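Local coordinates for protein aspartate aminotransferase (Plasmodium falciparum, PDB 3K7Y) that probably catalyses, as a pyridoxal-phosphate-dependent homodimer, the reversible transfer of an amino group from L-aspartate to 2-oxoglutarate, giving oxaloacetate and L-glutamate, at residues 98-103 against 260-265; 114-119 against 275-280. One frame throughout, in Å; residues are numbered along the deposited sequence.

Contact 1 of 2, residues 98-103 against 260-265; sequences ICTIQC and ALHIVC
Cys99 and Ile263 face each other as an antiparallel hydrogen-bonded pair: Cys99 N reaches Ile263 O at 2.9 Å in the carbonyl plane, and Ile263 N returns a bond of 2.9 Å to Cys99 O, tilted from the plane of that carbonyl. Ile101 and Leu261 form the second such pair. Its two bonds are unequal: Leu261 N gives Ile101 O a fairly straight one of 3.0 Å, whereas the bond from Ile101 N to Leu261 O is bent to 140° at the hydrogen. Between these pairs Thr100 CA makes a CA-H...O contact with Leu261 O; Ile98 CA and Ala260 CA make others at the ends. Strand 98-104 forms one border of the mixed sheet of the large, cofactor-binding domain of class I aminotransferases, and strand 258-264, antiparallel to both its neighbours, joins it to strand 241-246. On the face of Ile98, Thr100 and His262, a chi1 of -51° lays the imidazole alongside Thr100, whose CG2 sits at the ring edge, 3.5 Å from His262 ND1. Ile98 CG2 packs on His262 CB. Beta-branched Ile98 and Val264 suit the extended backbone, and Ile98 CG1 lies 4.2 Å from Val264 CG2. The opposite face, with Cys99, Ile101, Leu261 and Ile263, is apolar. Near the end of its strand Cys103 SG reaches Leu261 CB at 4.0 Å; at the other end Cys265 SG approaches Cys99 CB, both compact thiols touching helix 268-283.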
ATOM      1  N   ILE A  98      -2.166  22.580   7.185  1.00 82.76           N
ATOM      2  CA  ILE A  98      -2.435  21.142   7.127  1.00 79.72           C
ATOM      3  C   ILE A  98      -1.404  20.411   6.290  1.00 78.17           C
ATOM      4  O   ILE A  98      -1.129  20.782   5.146  1.00 78.86           O
ATOM      5  CB  ILE A  98      -3.812  20.815   6.551  1.00 79.33           C
ATOM      6  CG1 ILE A  98      -4.910  21.541   7.318  1.00 80.20           C
ATOM      7  CG2 ILE A  98      -4.054  19.327   6.621  1.00 77.78           C
ATOM      8  CD1 ILE A  98      -6.057  21.955   6.435  1.00 81.90           C
ATOM      9  N   CYS A  99      -0.841  19.369   6.887  1.00 75.63           N
ATOM     10  CA  CYS A  99       0.005  18.442   6.176  1.00 73.68           C
ATOM     11  C   CYS A  99      -0.836  17.235   5.849  1.00 71.44           C
ATOM     12  O   CYS A  99      -1.260  16.508   6.747  1.00 70.42           O
ATOM     13  CB  CYS A  99       1.190  18.023   7.033  1.00 73.44           C
ATOM     14  SG  CYS A  99       1.975  16.500   6.463  1.00 72.58           S
ATOM     15  N   THR A 100      -1.084  17.031   4.565  1.00 70.41           N
ATOM     16  CA  THR A 100      -1.847  15.877   4.131  1.00 68.64           C
ATOM     17  C   THR A 100      -1.042  15.003   3.185  1.00 67.39           C
ATOM     18  O   THR A 100      -0.140  15.485   2.498  1.00 68.55           O
ATOM     19  CB  THR A 100      -3.208  16.268   3.524  1.00 69.40           C
ATOM     20  OG1 THR A 100      -3.405  15.572   2.285  1.00 70.01           O
ATOM     21  CG2 THR A 100      -3.285  17.774   3.270  1.00 71.83           C
ATOM     22  N   ILE A 101      -1.385  13.715   3.164  1.00 65.17           N
ATOM     23  CA  ILE A 101      -0.632  12.677   2.455  1.00 63.51           C
ATOM     24  C   ILE A 101      -1.585  11.627   1.890  1.00 62.06           C
ATOM     25  O   ILE A 101      -2.609  11.342   2.504  1.00 61.72           O
ATOM     26  CB  ILE A 101       0.376  12.038   3.420  1.00 63.20           C
ATOM     27  CG1 ILE A 101       1.735  12.684   3.215  1.00 64.21           C
ATOM     28  CG2 ILE A 101       0.469  10.507   3.270  1.00 62.51           C
ATOM     29  CD1 ILE A 101       2.590  12.638   4.425  1.00 63.49           C
ATOM     30  N   GLN A 102      -1.261  11.068   0.726  1.00 61.11           N
ATOM     31  CA  GLN A 102      -2.111  10.054   0.099  1.00 60.10           C
ATOM     32  C   GLN A 102      -1.795   8.665   0.669  1.00 59.07           C
ATOM     33  O   GLN A 102      -0.633   8.243   0.666  1.00 59.55           O
ATOM     34  CB  GLN A 102      -1.919  10.049  -1.416  1.00 60.32           C
ATOM     35  CG  GLN A 102      -2.683   8.938  -2.141  1.00 60.58           C
ATOM     36  CD  GLN A 102      -2.385   8.863  -3.644  1.00 62.14           C
ATOM     37  OE1 GLN A 102      -2.168   9.885  -4.305  1.00 63.19           O
ATOM     38  NE2 GLN A 102      -2.376   7.647  -4.184  1.00 60.52           N
ATOM     39  N   CYS A 103      -2.806   7.943   1.144  1.00 57.52           N
ATOM     40  CA  CYS A 103      -2.545   6.627   1.690  1.00 56.33           C
ATOM     41  C   CYS A 103      -3.300   5.545   0.954  1.00 55.70           C
ATOM     42  O   CYS A 103      -4.024   5.821  -0.006  1.00 56.95           O
ATOM     43  CB  CYS A 103      -2.907   6.597   3.159  1.00 56.10           C
ATOM     44  SG  CYS A 103      -2.022   7.840   4.081  1.00 58.87           S
ATOM     45  N   ALA A 260      -6.727   9.280   2.547  1.00 55.49           N
ATOM     46  CA  ALA A 260      -5.847  10.384   2.890  1.00 55.53           C
ATOM     47  C   ALA A 260      -5.627  10.506   4.403  1.00 54.97           C
ATOM     48  O   ALA A 260      -6.406   9.974   5.178  1.00 54.48           O
ATOM     49  CB  ALA A 260      -6.404  11.660   2.329  1.00 56.70           C
ATOM     50  N   LEU A 261      -4.563  11.203   4.802  1.00 55.53           N
ATOM     51  CA  LEU A 261      -4.250  11.485   6.208  1.00 55.74           C
ATOM     52  C   LEU A 261      -4.024  12.987   6.390  1.00 57.46           C
ATOM     53  O   LEU A 261      -3.121  13.542   5.773  1.00 58.32           O
ATOM     54  CB  LEU A 261      -2.954  10.768   6.614  1.00 55.17           C
ATOM     55  CG  LEU A 261      -2.647  10.227   8.029  1.00 54.53           C
ATOM     56  CD1 LEU A 261      -1.134  10.226   8.339  1.00 52.13           C
ATOM     57  CD2 LEU A 261      -3.420  10.942   9.146  1.00 55.52           C
ATOM     58  N   HIS A 262      -4.822  13.642   7.230  1.00 58.63           N
ATOM     59  CA  HIS A 262      -4.625  15.065   7.494  1.00 61.06           C
ATOM     60  C   HIS A 262      -4.159  15.323   8.914  1.00 62.18           C
ATOM     61  O   HIS A 262      -4.785  14.866   9.873  1.00 61.93           O
ATOM     62  CB  HIS A 262      -5.905  15.842   7.222  1.00 61.97           C
ATOM     63  CG  HIS A 262      -6.495  15.566   5.874  1.00 62.99           C
ATOM     64  ND1 HIS A 262      -6.008  16.135   4.716  1.00 64.10           N
ATOM     65  CD2 HIS A 262      -7.512  14.753   5.496  1.00 61.84           C
ATOM     66  CE1 HIS A 262      -6.705  15.689   3.686  1.00 63.79           C
ATOM     67  NE2 HIS A 262      -7.624  14.852   4.133  1.00 62.03           N
ATOM     68  N   ILE A 263      -3.045  16.039   9.043  1.00 64.47           N
ATOM     69  CA  ILE A 263      -2.538  16.450  10.354  1.00 66.44           C
ATOM     70  C   ILE A 263      -2.430  17.965  10.413  1.00 69.69           C
ATOM     71  O   ILE A 263      -1.810  18.585   9.547  1.00 70.92           O
ATOM     72  CB  ILE A 263      -1.172  15.806  10.705  1.00 65.71           C
ATOM     73  CG1 ILE A 263      -1.301  14.284  10.769  1.00 63.05           C
ATOM     74  CG2 ILE A 263      -0.645  16.356  12.045  1.00 66.42           C
ATOM     75  CD1 ILE A 263      -0.006  13.571  10.872  1.00 60.14           C
ATOM     76  N   VAL A 264      -3.044  18.545  11.440  1.00 72.14           N
ATOM     77  CA  VAL A 264      -3.115  19.994  11.589  1.00 76.10           C
ATOM     78  C   VAL A 264      -1.902  20.473  12.383  1.00 78.34           C
ATOM     79  O   VAL A 264      -1.647  19.991  13.487  1.00 78.11           O
ATOM     80  CB  VAL A 264      -4.465  20.433  12.243  1.00 76.54           C
ATOM     81  CG1 VAL A 264      -4.401  21.865  12.751  1.00 78.95           C
ATOM     82  CG2 VAL A 264      -5.627  20.280  11.256  1.00 76.32           C
ATOM     83  N   CYS A 265      -1.155  21.414  11.805  1.00 81.68           N
ATOM     84  CA  CYS A 265       0.123  21.870  12.375  1.00 84.72           C
ATOM     85  C   CYS A 265       0.131  23.337  12.831  1.00 87.78           C
ATOM     86  O   CYS A 265      -0.514  24.192  12.224  1.00 88.85           O
ATOM     87  CB  CYS A 265       1.260  21.641  11.374  1.00 85.05           C
ATOM     88  SG  CYS A 265       1.456  19.929  10.844  1.00 84.65           S
TER

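Contact 2 of 2, residues 114-119 against 275-280; sequences LEFLKM and FNNLCF
Phe116 receives Leu278 on one face of its ring, and this is the close part of the contact. The methyl CD2 of Leu278 stands 4.2 Å from the ring centroid and 28° off the normal, a CH-pi contact, and lies 3.8 Å from CD1 of Phe116. The ring, carried away from the backbone N (chi1 178°), reaches across to helix 268-283, and the leucine side chain crosses it at about a right angle. A flat ring and a branched aliphatic chain suit this buried place, for one offers a broad surface and the other a methyl to lay on it. Asn277 CB approaches the same ring obliquely, 3.9 Å from Phe116 CE1. The second subunit closes on this buried part, its Leu8 packing on Phe116 and its Ile11 on Asn277. Toward the partly exposed side the packing thins out. There Met119, its flexible chain bent at chi2, brings CE to 4.1 Å from Phe280 CD1, and no hydrogen bond links the segments anywhere. Both helices pack on the large-domain sheet as well as on each other: helix 105-118 sets Leu114 and Leu117 against Leu125 of strand 124-128, while helix 268-283 lies against strand 98-104.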
ATOM      1  N   LEU A 114      -0.650   5.529  13.176  1.00 46.79           N
ATOM      2  CA  LEU A 114      -0.289   4.782  14.367  1.00 47.94           C
ATOM      3  C   LEU A 114       1.214   4.556  14.380  1.00 49.11           C
ATOM      4  O   LEU A 114       1.863   4.710  15.416  1.00 49.89           O
ATOM      5  CB  LEU A 114      -1.067   3.479  14.463  1.00 47.71           C
ATOM      6  CG  LEU A 114      -2.572   3.568  14.741  1.00 47.06           C
ATOM      7  CD1 LEU A 114      -3.200   2.218  14.543  1.00 48.09           C
ATOM      8  CD2 LEU A 114      -2.843   4.036  16.138  1.00 47.67           C
ATOM      9  N   GLU A 115       1.781   4.237  13.222  1.00 49.96           N
ATOM     10  CA  GLU A 115       3.235   4.122  13.135  1.00 51.96           C
ATOM     11  C   GLU A 115       3.830   5.454  13.551  1.00 53.47           C
ATOM     12  O   GLU A 115       4.888   5.498  14.175  1.00 54.00           O
ATOM     13  CB  GLU A 115       3.728   3.713  11.736  1.00 51.18           C
ATOM     14  CG  GLU A 115       3.507   2.265  11.354  1.00 52.26           C
ATOM     15  CD  GLU A 115       4.146   1.246  12.306  1.00 57.50           C
ATOM     16  OE1 GLU A 115       4.203   0.046  11.941  1.00 59.78           O
ATOM     17  OE2 GLU A 115       4.582   1.607  13.424  1.00 60.14           O
ATOM     18  N   PHE A 116       3.127   6.536  13.229  1.00 55.10           N
ATOM     19  CA  PHE A 116       3.633   7.876  13.539  1.00 57.99           C
ATOM     20  C   PHE A 116       3.520   8.192  15.019  1.00 59.85           C
ATOM     21  O   PHE A 116       4.299   8.977  15.547  1.00 60.53           O
ATOM     22  CB  PHE A 116       2.932   8.966  12.717  1.00 57.81           C
ATOM     23  CG  PHE A 116       3.406  10.357  13.043  1.00 59.25           C
ATOM     24  CD1 PHE A 116       4.748  10.703  12.889  1.00 59.87           C
ATOM     25  CD2 PHE A 116       2.517  11.312  13.514  1.00 61.13           C
ATOM     26  CE1 PHE A 116       5.207  11.983  13.186  1.00 61.43           C
ATOM     27  CE2 PHE A 116       2.961  12.609  13.818  1.00 63.43           C
ATOM     28  CZ  PHE A 116       4.319  12.945  13.652  1.00 63.36           C
ATOM     29  N   LEU A 117       2.538   7.580  15.674  1.00 61.19           N
ATOM     30  CA  LEU A 117       2.360   7.774  17.095  1.00 63.82           C
ATOM     31  C   LEU A 117       3.399   7.002  17.914  1.00 66.07           C
ATOM     32  O   LEU A 117       3.859   7.514  18.934  1.00 67.64           O
ATOM     33  CB  LEU A 117       0.917   7.474  17.534  1.00 63.20           C
ATOM     34  CG  LEU A 117      -0.218   8.353  16.963  1.00 63.30           C
ATOM     35  CD1 LEU A 117      -1.516   8.108  17.680  1.00 61.59           C
ATOM     36  CD2 LEU A 117       0.096   9.860  16.992  1.00 65.64           C
ATOM     37  N   LYS A 118       3.789   5.799  17.475  1.00 67.49           N
ATOM     38  CA  LYS A 118       4.848   5.042  18.185  1.00 70.18           C
ATOM     39  C   LYS A 118       6.116   5.856  18.159  1.00 72.01           C
ATOM     40  O   LYS A 118       6.937   5.789  19.065  1.00 73.23           O
ATOM     41  CB  LYS A 118       5.100   3.649  17.578  1.00 69.78           C
ATOM     42  CG  LYS A 118       4.764   2.459  18.492  1.00 71.33           C
ATOM     43  CD  LYS A 118       5.816   2.257  19.605  1.00 74.87           C
ATOM     44  CE  LYS A 118       5.545   1.001  20.480  1.00 76.39           C
ATOM     45  NZ  LYS A 118       4.358   1.083  21.414  1.00 75.38           N
ATOM     46  N   MET A 119       6.234   6.646  17.105  1.00 73.18           N
ATOM     47  CA  MET A 119       7.344   7.545  16.905  1.00 76.04           C
ATOM     48  C   MET A 119       7.515   8.536  18.028  1.00 78.06           C
ATOM     49  O   MET A 119       8.602   9.055  18.226  1.00 79.31           O
ATOM     50  CB  MET A 119       7.108   8.312  15.624  1.00 75.75           C
ATOM     51  CG  MET A 119       8.038   7.943  14.525  1.00 77.38           C
ATOM     52  SD  MET A 119       9.158   9.310  14.316  1.00 81.23           S
ATOM     53  CE  MET A 119       9.860   8.850  12.731  1.00 81.64           C
ATOM     54  N   PHE A 275       6.068  16.240   7.587  1.00 67.53           N
ATOM     55  CA  PHE A 275       6.132  15.696   6.246  1.00 67.89           C
ATOM     56  C   PHE A 275       7.313  14.743   6.090  1.00 68.10           C
ATOM     57  O   PHE A 275       7.129  13.598   5.667  1.00 67.27           O
ATOM     58  CB  PHE A 275       6.202  16.807   5.210  1.00 69.77           C
ATOM     59  CG  PHE A 275       6.004  16.329   3.804  1.00 70.93           C
ATOM     60  CD1 PHE A 275       4.753  15.894   3.372  1.00 70.81           C
ATOM     61  CD2 PHE A 275       7.066  16.317   2.904  1.00 73.34           C
ATOM     62  CE1 PHE A 275       4.558  15.451   2.056  1.00 71.43           C
ATOM     63  CE2 PHE A 275       6.886  15.881   1.587  1.00 73.52           C
ATOM     64  CZ  PHE A 275       5.629  15.448   1.164  1.00 72.88           C
ATOM     65  N   ASN A 276       8.511  15.211   6.448  1.00 69.41           N
ATOM     66  CA  ASN A 276       9.720  14.388   6.377  1.00 69.76           C
ATOM     67  C   ASN A 276       9.631  13.136   7.246  1.00 67.81           C
ATOM     68  O   ASN A 276       9.989  12.047   6.797  1.00 67.72           O
ATOM     69  CB  ASN A 276      10.984  15.200   6.691  1.00 72.23           C
ATOM     70  CG  ASN A 276      11.497  16.016   5.479  1.00 75.80           C
ATOM     71  OD1 ASN A 276      11.347  15.615   4.323  1.00 77.42           O
ATOM     72  ND2 ASN A 276      12.121  17.159   5.756  1.00 79.69           N
ATOM     73  N   ASN A 277       9.128  13.287   8.470  1.00 66.61           N
ATOM     74  CA  ASN A 277       8.810  12.143   9.330  1.00 64.80           C
ATOM     75  C   ASN A 277       7.895  11.130   8.645  1.00 62.68           C
ATOM     76  O   ASN A 277       8.115   9.920   8.730  1.00 61.94           O
ATOM     77  CB  ASN A 277       8.146  12.598  10.625  1.00 64.61           C
ATOM     78  CG  ASN A 277       9.026  13.522  11.450  1.00 67.18           C
ATOM     79  OD1 ASN A 277       8.890  14.756  11.401  1.00 68.33           O
ATOM     80  ND2 ASN A 277       9.916  12.929  12.236  1.00 68.32           N
ATOM     81  N   LEU A 278       6.869  11.622   7.967  1.00 61.70           N
ATOM     82  CA  LEU A 278       5.931  10.714   7.335  1.00 59.98           C
ATOM     83  C   LEU A 278       6.576   9.995   6.162  1.00 60.58           C
ATOM     84  O   LEU A 278       6.494   8.769   6.078  1.00 60.14           O
ATOM     85  CB  LEU A 278       4.628  11.416   6.951  1.00 59.01           C
ATOM     86  CG  LEU A 278       3.806  11.938   8.140  1.00 57.70           C
ATOM     87  CD1 LEU A 278       2.442  12.469   7.724  1.00 55.87           C
ATOM     88  CD2 LEU A 278       3.662  10.884   9.247  1.00 55.56           C
ATOM     89  N   CYS A 279       7.249  10.739   5.288  1.00 62.08           N
ATOM     90  CA  CYS A 279       7.957  10.131   4.155  1.00 63.00           C
ATOM     91  C   CYS A 279       8.906   9.076   4.659  1.00 62.34           C
ATOM     92  O   CYS A 279       8.938   7.949   4.165  1.00 61.81           O
ATOM     93  CB  CYS A 279       8.736  11.178   3.370  1.00 65.12           C
ATOM     94  SG  CYS A 279       7.649  12.319   2.536  1.00 68.05           S
ATOM     95  N   PHE A 280       9.662   9.463   5.670  1.00 62.53           N
ATOM     96  CA  PHE A 280      10.540   8.555   6.348  1.00 62.52           C
ATOM     97  C   PHE A 280       9.794   7.281   6.731  1.00 60.19           C
ATOM     98  O   PHE A 280      10.088   6.205   6.203  1.00 60.43           O
ATOM     99  CB  PHE A 280      11.109   9.227   7.581  1.00 63.44           C
ATOM    100  CG  PHE A 280      12.133   8.412   8.268  1.00 66.15           C
ATOM    101  CD1 PHE A 280      11.775   7.575   9.325  1.00 67.03           C
ATOM    102  CD2 PHE A 280      13.462   8.452   7.845  1.00 68.51           C
ATOM    103  CE1 PHE A 280      12.735   6.802   9.970  1.00 68.50           C
ATOM    104  CE2 PHE A 280      14.424   7.686   8.476  1.00 70.10           C
ATOM    105  CZ  PHE A 280      14.062   6.851   9.541  1.00 69.94           C
TER

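Contact 1 is the strand pairing and contact 2 the packing of the helices that follow those strands: strand 98-104 leads into helix 105-118, and strand 258-264 precedes helix 268-283. Their centres are 11 Å apart. They share an apolar layer in which Leu278 CD1 lies 4.1 Å from Ile263 CD1 and also packs on Ile101, while Cys99 SG comes to 4.2 Å from Phe275 CD1. The cofactor lies nearer contact 1, with the side chain of Cys103 about 8 Å from bound pyridoxal phosphate and about 6 Å from Gly106, which binds it. Contact 2 lies away from that site, toward the second subunit.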